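Local coordinates for protein HTH-type transcriptional regulator MmpR5 (Mycobacterium tuberculosis, PDB 4NB5) that binds promoter DNA as a homodimer and controls expression of its own gene and of the Mmps2-MmpL2, MmpS4-MmpL4 and MmpS5-MmpL5 transport systems, at residues 123-126 with 132-135; 54-59 with 65-70; 14-19 with 43-48; 113-118 with 145-150. One frame throughout, in Å; residues are numbered along the deposited sequence. Where two conformers were deposited one is given.

Contact 1. Residues 123-126 with 132-135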
loop_
_atom_site.group_PDB
_atom_site.type_symbol
_atom_site.label_atom_id
_atom_site.label_comp_id
_atom_site.label_asym_id
_atom_site.label_seq_id
_atom_site.Cartn_x
_atom_site.Cartn_y
_atom_site.Cartn_z
ATOM N N ARG B 123 -3.984 -25.028 -4.916
ATOM C CA ARG B 123 -5.070 -25.797 -4.329
ATOM C C ARG B 123 -5.986 -26.322 -5.434
ATOM O O ARG B 123 -6.437 -27.465 -5.387
ATOM C CB ARG B 123 -5.843 -24.962 -3.305
ATOM C CG ARG B 123 -5.052 -24.677 -2.036
ATOM C CD ARG B 123 -5.920 -24.051 -0.959
ATOM N NE ARG B 123 -6.229 -22.652 -1.248
ATOM C CZ ARG B 123 -5.556 -21.611 -0.765
ATOM N NH1 ARG B 123 -4.523 -21.780 0.054
ATOM N NH2 ARG B 123 -5.923 -20.384 -1.099
ATOM N N ALA B 124 -6.228 -25.495 -6.446
ATOM C CA ALA B 124 -7.061 -25.881 -7.575
ATOM C C ALA B 124 -6.452 -27.043 -8.355
ATOM O O ALA B 124 -7.171 -27.791 -9.021
ATOM C CB ALA B 124 -7.273 -24.685 -8.498
ATOM N N LEU B 125 -5.129 -27.187 -8.284
ATOM C CA LEU B 125 -4.437 -28.282 -8.967
ATOM C C LEU B 125 -4.101 -29.434 -8.014
ATOM O O LEU B 125 -3.277 -30.287 -8.335
ATOM C CB LEU B 125 -3.146 -27.787 -9.632
ATOM C CG LEU B 125 -3.275 -26.820 -10.816
ATOM C CD1 LEU B 125 -1.903 -26.504 -11.411
ATOM C CD2 LEU B 125 -4.214 -27.383 -11.873
ATOM N N GLY B 126 -4.739 -29.455 -6.850
ATOM C CA GLY B 126 -4.459 -30.473 -5.852
ATOM C C GLY B 126 -4.566 -31.907 -6.351
ATOM O O GLY B 126 -3.792 -32.764 -5.926
ATOM N N ARG B 132 2.394 -30.748 -12.972
ATOM C CA ARG B 132 1.562 -29.691 -13.543
ATOM C C ARG B 132 1.638 -28.427 -12.695
ATOM O O ARG B 132 1.431 -27.319 -13.199
ATOM C CB ARG B 132 0.111 -30.137 -13.669
ATOM C CG ARG B 132 -0.741 -29.203 -14.505
ATOM C CD ARG B 132 -2.146 -29.735 -14.729
ATOM N NE ARG B 132 -3.059 -28.673 -15.149
ATOM C CZ ARG B 132 -4.381 -28.775 -15.153
ATOM N NH1 ARG B 132 -4.969 -29.915 -14.788
ATOM N NH2 ARG B 132 -5.120 -27.742 -15.530
ATOM N N SER B 133 1.930 -28.595 -11.412
ATOM C CA SER B 133 1.990 -27.472 -10.467
ATOM C C SER B 133 3.375 -26.834 -10.347
ATOM O O SER B 133 3.550 -25.879 -9.586
ATOM C CB SER B 133 1.531 -27.922 -9.076
ATOM O OG SER B 133 0.124 -27.969 -8.991
ATOM N N ARG B 134 4.351 -27.341 -11.094
ATOM C CA ARG B 134 5.706 -26.817 -11.025
ATOM C C ARG B 134 5.772 -25.306 -11.279
ATOM O O ARG B 134 6.477 -24.593 -10.572
ATOM C CB ARG B 134 6.617 -27.524 -12.018
ATOM C CG ARG B 134 8.072 -27.131 -11.880
ATOM C CD ARG B 134 8.911 -27.698 -13.015
ATOM N NE ARG B 134 10.317 -27.312 -12.908
ATOM C CZ ARG B 134 11.239 -27.555 -13.836
ATOM N NH1 ARG B 134 10.914 -28.184 -14.959
ATOM N NH2 ARG B 134 12.491 -27.162 -13.642
ATOM N N ARG B 135 5.064 -24.826 -12.295
ATOM C CA ARG B 135 5.081 -23.395 -12.612
ATOM C C ARG B 135 4.600 -22.540 -11.440
ATOM O O ARG B 135 5.199 -21.505 -11.124
ATOM C CB ARG B 135 4.208 -23.111 -13.836
ATOM C CG ARG B 135 4.759 -23.657 -15.145
ATOM C CD ARG B 135 3.632 -23.824 -16.155
ATOM N NE ARG B 135 2.767 -24.949 -15.792
ATOM C CZ ARG B 135 1.606 -25.236 -16.364
ATOM N NH1 ARG B 135 1.127 -24.480 -17.342
ATOM N NH2 ARG B 135 0.914 -26.299 -15.948
#
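Leu125 and Ser133 bring the two backbones closest, CA to CA 6.6 Å, where helix 99-124 has just ended and helix 134-159 is about to begin. Leu125, where the helical backbone breaks off, aims its side chain across the gap and is met by two residues. Its CG lies beside its own backbone N (chi1 -67°); CD2 goes to the Arg132 guanidinium, CD1 to Ser133 OG and the Arg132 carbonyl oxygen. CD2 rests over the centre of one face of the guanidinium, 3.5 Å above the plane, so that Arg132 CZ is its nearest atom at 3.6 Å. The leucine crosses the arginine chain at about a right angle; that chain runs extended from CG to NE, which carries the flat group out over the methyl. Leu125 CD1 lies 3.5 Å from Ser133 OG, and the same hydroxyl oxygen lies 3.3 Å from Leu125 CB. These are van der Waals contacts. The polar groups nearby are held in other ways. Arg132 NE donates to Val45 O of the second subunit, which fixes the guanidinium while the leucine packs on its face. Arg132 O accepts from Arg135 NH2 at 3.0 Å, in the carbonyl plane and on a lone pair, and that NH2 also reaches Cys46 O of the second subunit. The whole forms the turn of a helical hairpin, the long two-helix arm that takes part in the dimer interface, as in MarR-type regulators, with Leu125, Arg132 and Arg135 set against Ile16 and residues 43-47 of the second subunit.

Contact 2. Residues 54-59 with 65-70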
loop_
_atom_site.group_PDB
_atom_site.type_symbol
_atom_site.label_atom_id
_atom_site.label_comp_id
_atom_site.label_asym_id
_atom_site.label_seq_id
_atom_site.Cartn_x
_atom_site.Cartn_y
_atom_site.Cartn_z
ATOM N N GLU B 54 -6.881 21.709 -11.225
ATOM C CA GLU B 54 -7.054 22.629 -12.342
ATOM C C GLU B 54 -5.714 22.940 -13.006
ATOM O O GLU B 54 -5.611 22.951 -14.234
ATOM C CB GLU B 54 -7.718 23.923 -11.859
ATOM C CG GLU B 54 -9.156 23.748 -11.351
ATOM C CD GLU B 54 -9.275 22.939 -10.058
ATOM O OE1 GLU B 54 -10.288 22.221 -9.908
ATOM O OE2 GLU B 54 -8.377 23.025 -9.187
ATOM N N GLU B 55 -4.693 23.179 -12.187
ATOM C CA GLU B 55 -3.352 23.477 -12.681
ATOM C C GLU B 55 -2.789 22.317 -13.495
ATOM O O GLU B 55 -2.126 22.523 -14.517
ATOM C CB GLU B 55 -2.411 23.785 -11.515
ATOM C CG GLU B 55 -2.601 25.164 -10.912
ATOM C CD GLU B 55 -1.717 25.401 -9.698
ATOM O OE1 GLU B 55 -1.340 24.416 -9.023
ATOM O OE2 GLU B 55 -1.400 26.576 -9.420
ATOM N N LEU B 56 -3.053 21.099 -13.030
ATOM C CA LEU B 56 -2.579 19.901 -13.713
ATOM C C LEU B 56 -3.277 19.732 -15.053
ATOM O O LEU B 56 -2.642 19.435 -16.065
ATOM C CB LEU B 56 -2.806 18.665 -12.836
ATOM C CG LEU B 56 -1.964 18.656 -11.561
ATOM C CD1 LEU B 56 -2.390 17.532 -10.622
ATOM C CD2 LEU B 56 -0.486 18.537 -11.894
ATOM N N ALA B 57 -4.591 19.934 -15.066
ATOM C CA ALA B 57 -5.350 19.819 -16.299
ATOM C C ALA B 57 -4.854 20.837 -17.320
ATOM O O ALA B 57 -4.751 20.530 -18.501
ATOM C CB ALA B 57 -6.828 20.015 -16.033
ATOM N N THR B 58 -4.532 22.042 -16.856
ATOM C CA THR B 58 -4.077 23.106 -17.746
ATOM C C THR B 58 -2.704 22.789 -18.340
ATOM O O THR B 58 -2.504 22.867 -19.554
ATOM C CB THR B 58 -4.016 24.456 -17.010
ATOM O OG1 THR B 58 -5.342 24.867 -16.664
ATOM C CG2 THR B 58 -3.386 25.525 -17.887
ATOM N N ALA B 59 -1.775 22.407 -17.472
ATOM C CA ALA B 59 -0.390 22.149 -17.864
ATOM C C ALA B 59 -0.280 21.005 -18.869
ATOM O O ALA B 59 0.561 21.043 -19.779
ATOM C CB ALA B 59 0.445 21.835 -16.625
ATOM N N GLY B 65 -11.511 14.897 -15.811
ATOM C CA GLY B 65 -11.732 13.474 -15.644
ATOM C C GLY B 65 -10.436 12.704 -15.793
ATOM O O GLY B 65 -10.151 11.800 -15.015
ATOM N N GLY B 66 -9.652 13.066 -16.803
ATOM C CA GLY B 66 -8.372 12.425 -17.047
ATOM C C GLY B 66 -7.421 12.587 -15.879
ATOM O O GLY B 66 -6.768 11.632 -15.456
ATOM N N ILE B 67 -7.344 13.801 -15.348
ATOM C CA ILE B 67 -6.498 14.063 -14.190
ATOM C C ILE B 67 -6.964 13.235 -12.996
ATOM O O ILE B 67 -6.160 12.579 -12.334
ATOM C CB ILE B 67 -6.499 15.559 -13.819
ATOM C CG1 ILE B 67 -5.929 16.401 -14.969
ATOM C CG2 ILE B 67 -5.709 15.787 -12.542
ATOM C CD1 ILE B 67 -4.508 16.047 -15.367
ATOM N N SER B 68 -8.268 13.248 -12.729
ATOM C CA SER B 68 -8.812 12.512 -11.592
ATOM C C SER B 68 -8.509 11.016 -11.643
ATOM O O SER B 68 -8.003 10.451 -10.670
ATOM C CB SER B 68 -10.325 12.725 -11.486
ATOM O OG SER B 68 -10.608 13.980 -10.897
ATOM N N THR B 69 -8.820 10.369 -12.763
ATOM C CA THR B 69 -8.664 8.919 -12.846
ATOM C C THR B 69 -7.188 8.530 -12.826
ATOM O O THR B 69 -6.806 7.554 -12.178
ATOM C CB THR B 69 -9.340 8.319 -14.098
ATOM O OG1 THR B 69 -8.667 8.757 -15.282
ATOM C CG2 THR B 69 -10.802 8.727 -14.164
ATOM N N ASN B 70 -6.351 9.299 -13.512
ATOM C CA ASN B 70 -4.925 8.988 -13.517
ATOM C C ASN B 70 -4.216 9.344 -12.215
ATOM O O ASN B 70 -3.270 8.663 -11.816
ATOM C CB ASN B 70 -4.245 9.606 -14.732
ATOM C CG ASN B 70 -4.630 8.900 -16.002
ATOM O OD1 ASN B 70 -4.214 7.766 -16.239
ATOM N ND2 ASN B 70 -5.470 9.537 -16.806
#
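Ile67 of helix 64-77 packs onto Leu56 and Ala57 of helix 53-59 inside the segment assigned as the helix-turn-helix of this MarR-type winged-helix protein, with helix 64-77 as its second helix, the one that in this family usually enters the DNA major groove. The backbones come nearest at Ala57 and Ile67, CA to CA 6.2 Å, close enough for a single isoleucine to span the gap. Its CG1 lies beside its backbone N (chi1 -62°), and this branch does most of the touching: CG1 sits 3.7 Å from Ala57 CA and 3.9 Å from Ala57 CB. The end of the branch, CD1, settles against the backbone between the two residues, 3.9 Å from Leu56 C, and meets Leu56 CB at 4.0 Å. The other branch, Ile67 CG2, comes up on Leu56 CB as well. The contact is therefore wholly apolar, one branched side chain laid against a helix surface that is largely main chain. Leu56 also packs on Trp42 of helix 34-45, and Ile67 on Ala62 in the turn, so the pair belongs to the hydrophobic centre that sets the two helices against the rest of the DNA-binding lobe. One turn further along helix 64-77, Asn70 packs on Leu35 and Ala36 of helix 34-45, and its OD1 is hydrogen-bonded with Thr33 OG1, just ahead of that helix. Its ND2 folds back on its own helix and donates to Gly66 O at 2.8 Å, tilted 29° from the carbonyl plane, while Asn70 N reaches that oxygen from the opposite face.

Contact 3. Residues 14-19 with 43-48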
loop_
_atom_site.group_PDB
_atom_site.type_symbol
_atom_site.label_atom_id
_atom_site.label_comp_id
_atom_site.label_asym_id
_atom_site.label_seq_id
_atom_site.Cartn_x
_atom_site.Cartn_y
_atom_site.Cartn_z
ATOM N N PRO B 14 17.817 18.965 -23.175
ATOM C CA PRO B 14 16.381 18.698 -23.082
ATOM C C PRO B 14 15.701 19.731 -22.208
ATOM O O PRO B 14 16.359 20.364 -21.375
ATOM C CB PRO B 14 16.327 17.323 -22.411
ATOM C CG PRO B 14 17.555 17.277 -21.567
ATOM C CD PRO B 14 18.607 18.026 -22.357
ATOM N N ASP B 15 14.400 19.912 -22.392
ATOM C CA ASP B 15 13.648 20.722 -21.450
ATOM C C ASP B 15 12.607 19.859 -20.767
ATOM O O ASP B 15 12.459 18.677 -21.077
ATOM C CB ASP B 15 13.020 21.956 -22.109
ATOM C CG ASP B 15 11.970 21.613 -23.146
ATOM O OD1 ASP B 15 11.760 22.437 -24.061
ATOM O OD2 ASP B 15 11.344 20.540 -23.047
ATOM N N ILE B 16 11.902 20.458 -19.823
ATOM C CA ILE B 16 10.946 19.722 -19.006
ATOM C C ILE B 16 9.835 19.051 -19.802
ATOM O O ILE B 16 9.376 17.967 -19.431
ATOM C CB ILE B 16 10.305 20.641 -17.954
ATOM C CG1 ILE B 16 11.271 20.888 -16.796
ATOM C CG2 ILE B 16 9.004 20.042 -17.445
ATOM C CD1 ILE B 16 11.993 19.657 -16.317
ATOM N N MET B 17 9.359 19.665 -20.877
ATOM C CA MET B 17 8.268 19.009 -21.573
ATOM C C MET B 17 8.755 17.782 -22.336
ATOM O O MET B 17 7.983 16.844 -22.500
ATOM C CB MET B 17 7.457 19.957 -22.460
ATOM C CG MET B 17 6.313 20.662 -21.715
ATOM S SD MET B 17 5.342 19.632 -20.567
ATOM C CE MET B 17 4.419 18.579 -21.689
ATOM N N GLU B 18 10.025 17.746 -22.739
ATOM C CA GLU B 18 10.576 16.549 -23.365
ATOM C C GLU B 18 10.626 15.393 -22.356
ATOM O O GLU B 18 10.345 14.243 -22.690
ATOM C CB GLU B 18 11.970 16.825 -23.926
ATOM C CG GLU B 18 12.601 15.632 -24.623
ATOM C CD GLU B 18 13.910 15.982 -25.305
ATOM O OE1 GLU B 18 14.492 15.096 -25.968
ATOM O OE2 GLU B 18 14.355 17.143 -25.181
ATOM N N PHE B 19 10.979 15.708 -21.116
ATOM C CA PHE B 19 10.986 14.707 -20.053
ATOM C C PHE B 19 9.564 14.188 -19.793
ATOM O O PHE B 19 9.330 12.977 -19.698
ATOM C CB PHE B 19 11.581 15.307 -18.776
ATOM C CG PHE B 19 11.369 14.459 -17.560
ATOM C CD1 PHE B 19 12.101 13.298 -17.373
ATOM C CD2 PHE B 19 10.426 14.818 -16.612
ATOM C CE1 PHE B 19 11.893 12.515 -16.259
ATOM C CE2 PHE B 19 10.211 14.041 -15.503
ATOM C CZ PHE B 19 10.940 12.890 -15.323
ATOM N N LEU B 43 4.774 15.939 -11.958
ATOM C CA LEU B 43 4.899 16.087 -10.502
ATOM C C LEU B 43 6.325 15.875 -10.009
ATOM O O LEU B 43 6.654 16.224 -8.875
ATOM C CB LEU B 43 3.922 15.154 -9.779
ATOM C CG LEU B 43 2.455 15.558 -9.927
ATOM C CD1 LEU B 43 1.539 14.454 -9.456
ATOM C CD2 LEU B 43 2.163 16.844 -9.151
ATOM N N LEU B 44 7.177 15.317 -10.863
ATOM C CA LEU B 44 8.595 15.172 -10.565
ATOM C C LEU B 44 9.400 16.454 -10.800
ATOM O O LEU B 44 10.475 16.615 -10.240
ATOM C CB LEU B 44 9.190 14.050 -11.419
ATOM C CG LEU B 44 8.996 12.670 -10.805
ATOM C CD1 LEU B 44 9.027 11.607 -11.879
ATOM C CD2 LEU B 44 10.052 12.378 -9.776
ATOM N N VAL B 45 8.888 17.358 -11.633
ATOM C CA VAL B 45 9.668 18.533 -12.020
ATOM C C VAL B 45 8.976 19.865 -11.771
ATOM O O VAL B 45 9.608 20.908 -11.891
ATOM C CB VAL B 45 10.067 18.497 -13.514
ATOM C CG1 VAL B 45 10.990 17.323 -13.784
ATOM C CG2 VAL B 45 8.835 18.443 -14.403
ATOM N N CYS B 46 7.689 19.846 -11.446
ATOM C CA CYS B 46 6.945 21.093 -11.303
ATOM C C CYS B 46 7.399 21.909 -10.090
ATOM O O CYS B 46 8.000 21.391 -9.145
ATOM C CB CYS B 46 5.446 20.810 -11.211
ATOM S SG CYS B 46 4.989 19.784 -9.802
ATOM N N ASP B 47 7.108 23.203 -10.139
ATOM C CA ASP B 47 7.407 24.104 -9.039
ATOM C C ASP B 47 6.261 25.102 -8.971
ATOM O O ASP B 47 5.975 25.770 -9.961
ATOM C CB ASP B 47 8.721 24.832 -9.297
ATOM C CG ASP B 47 9.112 25.742 -8.155
ATOM O OD1 ASP B 47 9.143 25.265 -7.006
ATOM O OD2 ASP B 47 9.380 26.936 -8.407
ATOM N N PRO B 48 5.567 25.175 -7.824
ATOM C CA PRO B 48 5.814 24.407 -6.602
ATOM C C PRO B 48 5.479 22.936 -6.770
ATOM O O PRO B 48 4.776 22.560 -7.709
ATOM C CB PRO B 48 4.862 25.052 -5.588
ATOM C CG PRO B 48 3.754 25.580 -6.404
ATOM C CD PRO B 48 4.375 26.032 -7.696
#
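Asp15 OD2 accepts from Glu18 N at 3.1 Å, nearly along its C-O axis, in an N-cap bond that closes the first turn of helix 16-28. The aspartate CG sits between the backbone N and the carbonyl carbon (chi1 65°), which turns the carboxylate back over the start of the helix. The next residue, Ile16, is the first to reach segment 43-48. Ile16 and Val45 extend toward each other tip to tip. Their CG2 methyls are only 3.4 Å apart, tighter than usual for two carbons, and Ile16 CD1 lies 3.6 Å from Val45 CG1. A turn further on, Phe19 brings its ring in beside the same valine: with CG anti to its backbone N (chi1 168°), the ring extends alongside Val45, the two side chains pointing past each other in opposite directions, and CE2 comes 3.8 Å from Val45 CG1. Val45 CG1 thus touches both Ile16 CD1 and the ring. Leu44 meets the far end of the phenylalanine, its CD1 lying at the ring edge near the plane, 4.1 Å from CZ, and the two side chains cross at about a right angle. Between the two segments the contacts are all apolar. In this MarR-type homodimer the start of helix 16-28 and the end of helix 34-45 together form a surface on which the helical arm of the second subunit packs: its Gly121 meets Phe19, its Leu136 meets Val45, and its Arg132 NE and Arg135 NH1 donate to Val45 O and Leu43 O. Behind, Leu43 touches Gln51 of strand 51-52.

Contact 4. Residues 113-118 with 145-150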
loop_
_atom_site.group_PDB
_atom_site.type_symbol
_atom_site.label_atom_id
_atom_site.label_comp_id
_atom_site.label_asym_id
_atom_site.label_seq_id
_atom_site.Cartn_x
_atom_site.Cartn_y
_atom_site.Cartn_z
ATOM N N GLU B 113 0.375 -10.373 -2.673
ATOM C CA GLU B 113 -0.943 -10.692 -3.200
ATOM C C GLU B 113 -0.843 -11.768 -4.275
ATOM O O GLU B 113 -1.681 -12.662 -4.346
ATOM C CB GLU B 113 -1.611 -9.438 -3.760
ATOM C CG GLU B 113 -1.956 -8.421 -2.690
ATOM C CD GLU B 113 -2.563 -7.148 -3.249
ATOM O OE1 GLU B 113 -3.058 -6.333 -2.444
ATOM O OE2 GLU B 113 -2.547 -6.959 -4.484
ATOM N N LEU B 114 0.191 -11.677 -5.108
ATOM C CA LEU B 114 0.422 -12.679 -6.143
ATOM C C LEU B 114 0.781 -14.026 -5.530
ATOM O O LEU B 114 0.385 -15.072 -6.041
ATOM C CB LEU B 114 1.537 -12.228 -7.087
ATOM C CG LEU B 114 1.111 -11.247 -8.174
ATOM C CD1 LEU B 114 2.331 -10.712 -8.910
ATOM C CD2 LEU B 114 0.152 -11.916 -9.147
ATOM N N GLN B 115 1.514 -14.003 -4.421
ATOM C CA GLN B 115 1.865 -15.232 -3.740
ATOM C C GLN B 115 0.604 -15.919 -3.216
ATOM O O GLN B 115 0.471 -17.138 -3.295
ATOM C CB GLN B 115 2.847 -14.947 -2.601
ATOM C CG GLN B 115 3.545 -16.192 -2.100
ATOM C CD GLN B 115 4.358 -15.962 -0.841
ATOM O OE1 GLN B 115 4.518 -16.871 -0.025
ATOM N NE2 GLN B 115 4.881 -14.753 -0.680
ATOM N N ASP B 116 -0.331 -15.134 -2.693
ATOM C CA ASP B 116 -1.594 -15.681 -2.227
ATOM C C ASP B 116 -2.367 -16.284 -3.401
ATOM O O ASP B 116 -3.025 -17.317 -3.263
ATOM C CB ASP B 116 -2.428 -14.599 -1.530
ATOM C CG ASP B 116 -1.977 -14.344 -0.098
ATOM O OD1 ASP B 116 -1.328 -15.232 0.500
ATOM O OD2 ASP B 116 -2.272 -13.248 0.436
ATOM N N LEU B 117 -2.293 -15.637 -4.559
ATOM C CA LEU B 117 -2.964 -16.167 -5.742
ATOM C C LEU B 117 -2.333 -17.483 -6.184
ATOM O O LEU B 117 -3.029 -18.394 -6.630
ATOM C CB LEU B 117 -2.968 -15.145 -6.887
ATOM C CG LEU B 117 -3.875 -13.937 -6.626
ATOM C CD1 LEU B 117 -3.743 -12.879 -7.706
ATOM C CD2 LEU B 117 -5.335 -14.370 -6.504
ATOM N N ALA B 118 -1.016 -17.595 -6.055
ATOM C CA ALA B 118 -0.348 -18.832 -6.441
ATOM C C ALA B 118 -0.863 -19.968 -5.568
ATOM O O ALA B 118 -1.037 -21.096 -6.041
ATOM C CB ALA B 118 1.148 -18.699 -6.322
ATOM N N TYR B 145 10.791 -15.130 -1.965
ATOM C CA TYR B 145 12.192 -14.757 -1.829
ATOM C C TYR B 145 12.384 -13.264 -2.135
ATOM O O TYR B 145 13.043 -12.548 -1.374
ATOM C CB TYR B 145 13.047 -15.636 -2.745
ATOM C CG TYR B 145 14.485 -15.218 -2.928
ATOM C CD1 TYR B 145 15.439 -15.456 -1.950
ATOM C CD2 TYR B 145 14.895 -14.602 -4.099
ATOM C CE1 TYR B 145 16.760 -15.082 -2.135
ATOM C CE2 TYR B 145 16.206 -14.224 -4.290
ATOM C CZ TYR B 145 17.135 -14.469 -3.310
ATOM O OH TYR B 145 18.444 -14.090 -3.515
ATOM N N MET B 146 11.785 -12.785 -3.224
ATOM C CA MET B 146 11.970 -11.389 -3.625
ATOM C C MET B 146 11.301 -10.417 -2.659
ATOM O O MET B 146 11.811 -9.326 -2.412
ATOM C CB MET B 146 11.444 -11.168 -5.047
ATOM C CG MET B 146 12.260 -11.871 -6.126
ATOM S SD MET B 146 14.014 -11.414 -6.187
ATOM C CE MET B 146 13.879 -9.690 -5.868
ATOM N N GLU B 147 10.169 -10.812 -2.091
ATOM C CA GLU B 147 9.516 -9.983 -1.090
ATOM C C GLU B 147 10.473 -9.724 0.073
ATOM O O GLU B 147 10.595 -8.598 0.553
ATOM C CB GLU B 147 8.265 -10.674 -0.561
ATOM C CG GLU B 147 7.117 -10.740 -1.555
ATOM C CD GLU B 147 6.021 -11.679 -1.100
ATOM O OE1 GLU B 147 5.623 -11.582 0.080
ATOM O OE2 GLU B 147 5.568 -12.517 -1.915
ATOM N N ASN B 148 11.148 -10.773 0.525
ATOM C CA ASN B 148 12.070 -10.648 1.638
ATOM C C ASN B 148 13.286 -9.818 1.244
ATOM O O ASN B 148 13.731 -8.954 2.002
ATOM C CB ASN B 148 12.500 -12.025 2.132
ATOM C CG ASN B 148 13.529 -11.950 3.235
ATOM O OD1 ASN B 148 13.230 -11.522 4.349
ATOM N ND2 ASN B 148 14.750 -12.364 2.932
ATOM N N VAL B 149 13.808 -10.077 0.051
ATOM C CA VAL B 149 14.956 -9.340 -0.457
ATOM C C VAL B 149 14.671 -7.838 -0.503
ATOM O O VAL B 149 15.443 -7.034 0.034
ATOM C CB VAL B 149 15.351 -9.822 -1.864
ATOM C CG1 VAL B 149 16.313 -8.837 -2.516
ATOM C CG2 VAL B 149 15.988 -11.192 -1.785
ATOM N N VAL B 150 13.553 -7.481 -1.126
ATOM C CA VAL B 150 13.172 -6.087 -1.340
ATOM C C VAL B 150 12.832 -5.414 -0.015
ATOM O O VAL B 150 13.235 -4.278 0.249
ATOM C CB VAL B 150 11.970 -5.990 -2.305
ATOM C CG1 VAL B 150 11.491 -4.555 -2.445
ATOM C CG2 VAL B 150 12.348 -6.560 -3.670
#
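Gln115 and Glu147 join helix 99-124 to helix 134-159 midway along the long helical hairpin of this MarR-type regulator. The backbones are well apart, 9.6 Å between the CA atoms of Gln115 and Glu147, and both side chains have to stretch to meet. Gln115 has CG anti to its backbone N (chi1 -164°) and stays extended beyond it, as does the Glu147 chain, and the two approach obliquely. The polar interaction is one short, bent hydrogen bond from Gln115 NE2 to Glu147 OE2, 2.6 Å long with an N-H...O angle of 136°. The amide uses an N-H in its own plane, but meets the oxygen on its syn side and 31° out of the carboxylate plane. Van der Waals contact adds little: Glu147 OE2 also lies 3.7 Å from Gln115 CB. Beside the bond, Gln115 packs on Arg140 and Ala144 of the facing helix, and Glu147 on Met111 and Ala112. Charge and subunit contacts lie on other sides, where Asp116 forms a salt bridge with Arg96 of the third subunit and Tyr145 OH bonds to Ala153 O of the second. Within helix 134-159, Val149 CG2 sits 3.8 Å above one face of the Tyr145 ring, offset toward its rim. At the carboxylate, OE1 of Glu147 also comes within 3.3 Å of Gln115 NE2, at an angle too poor for a second bond.

Contacts 1 and 4 join the same two helices, 99-124 and 134-159, with centres 17 Å apart: contact 1 closes the turn at the tip and is nested within the loop that contact 4 spans. Contact 1 is buried and mostly apolar, whereas contact 4 is a surface contact resting on a single polar bond. Contacts 2 and 3 lie at the other end of the chain and are buried and apolar; they touch through Leu56 CD2 and Leu43 CD2, 4.2 Å apart. Although contacts 1 and 3 are about 33 Å apart at their nearest atoms within one chain, contact 1 of one subunit packs on contact 3 of the second, so the two meet across the dimer, while contact 2 touches no other chain.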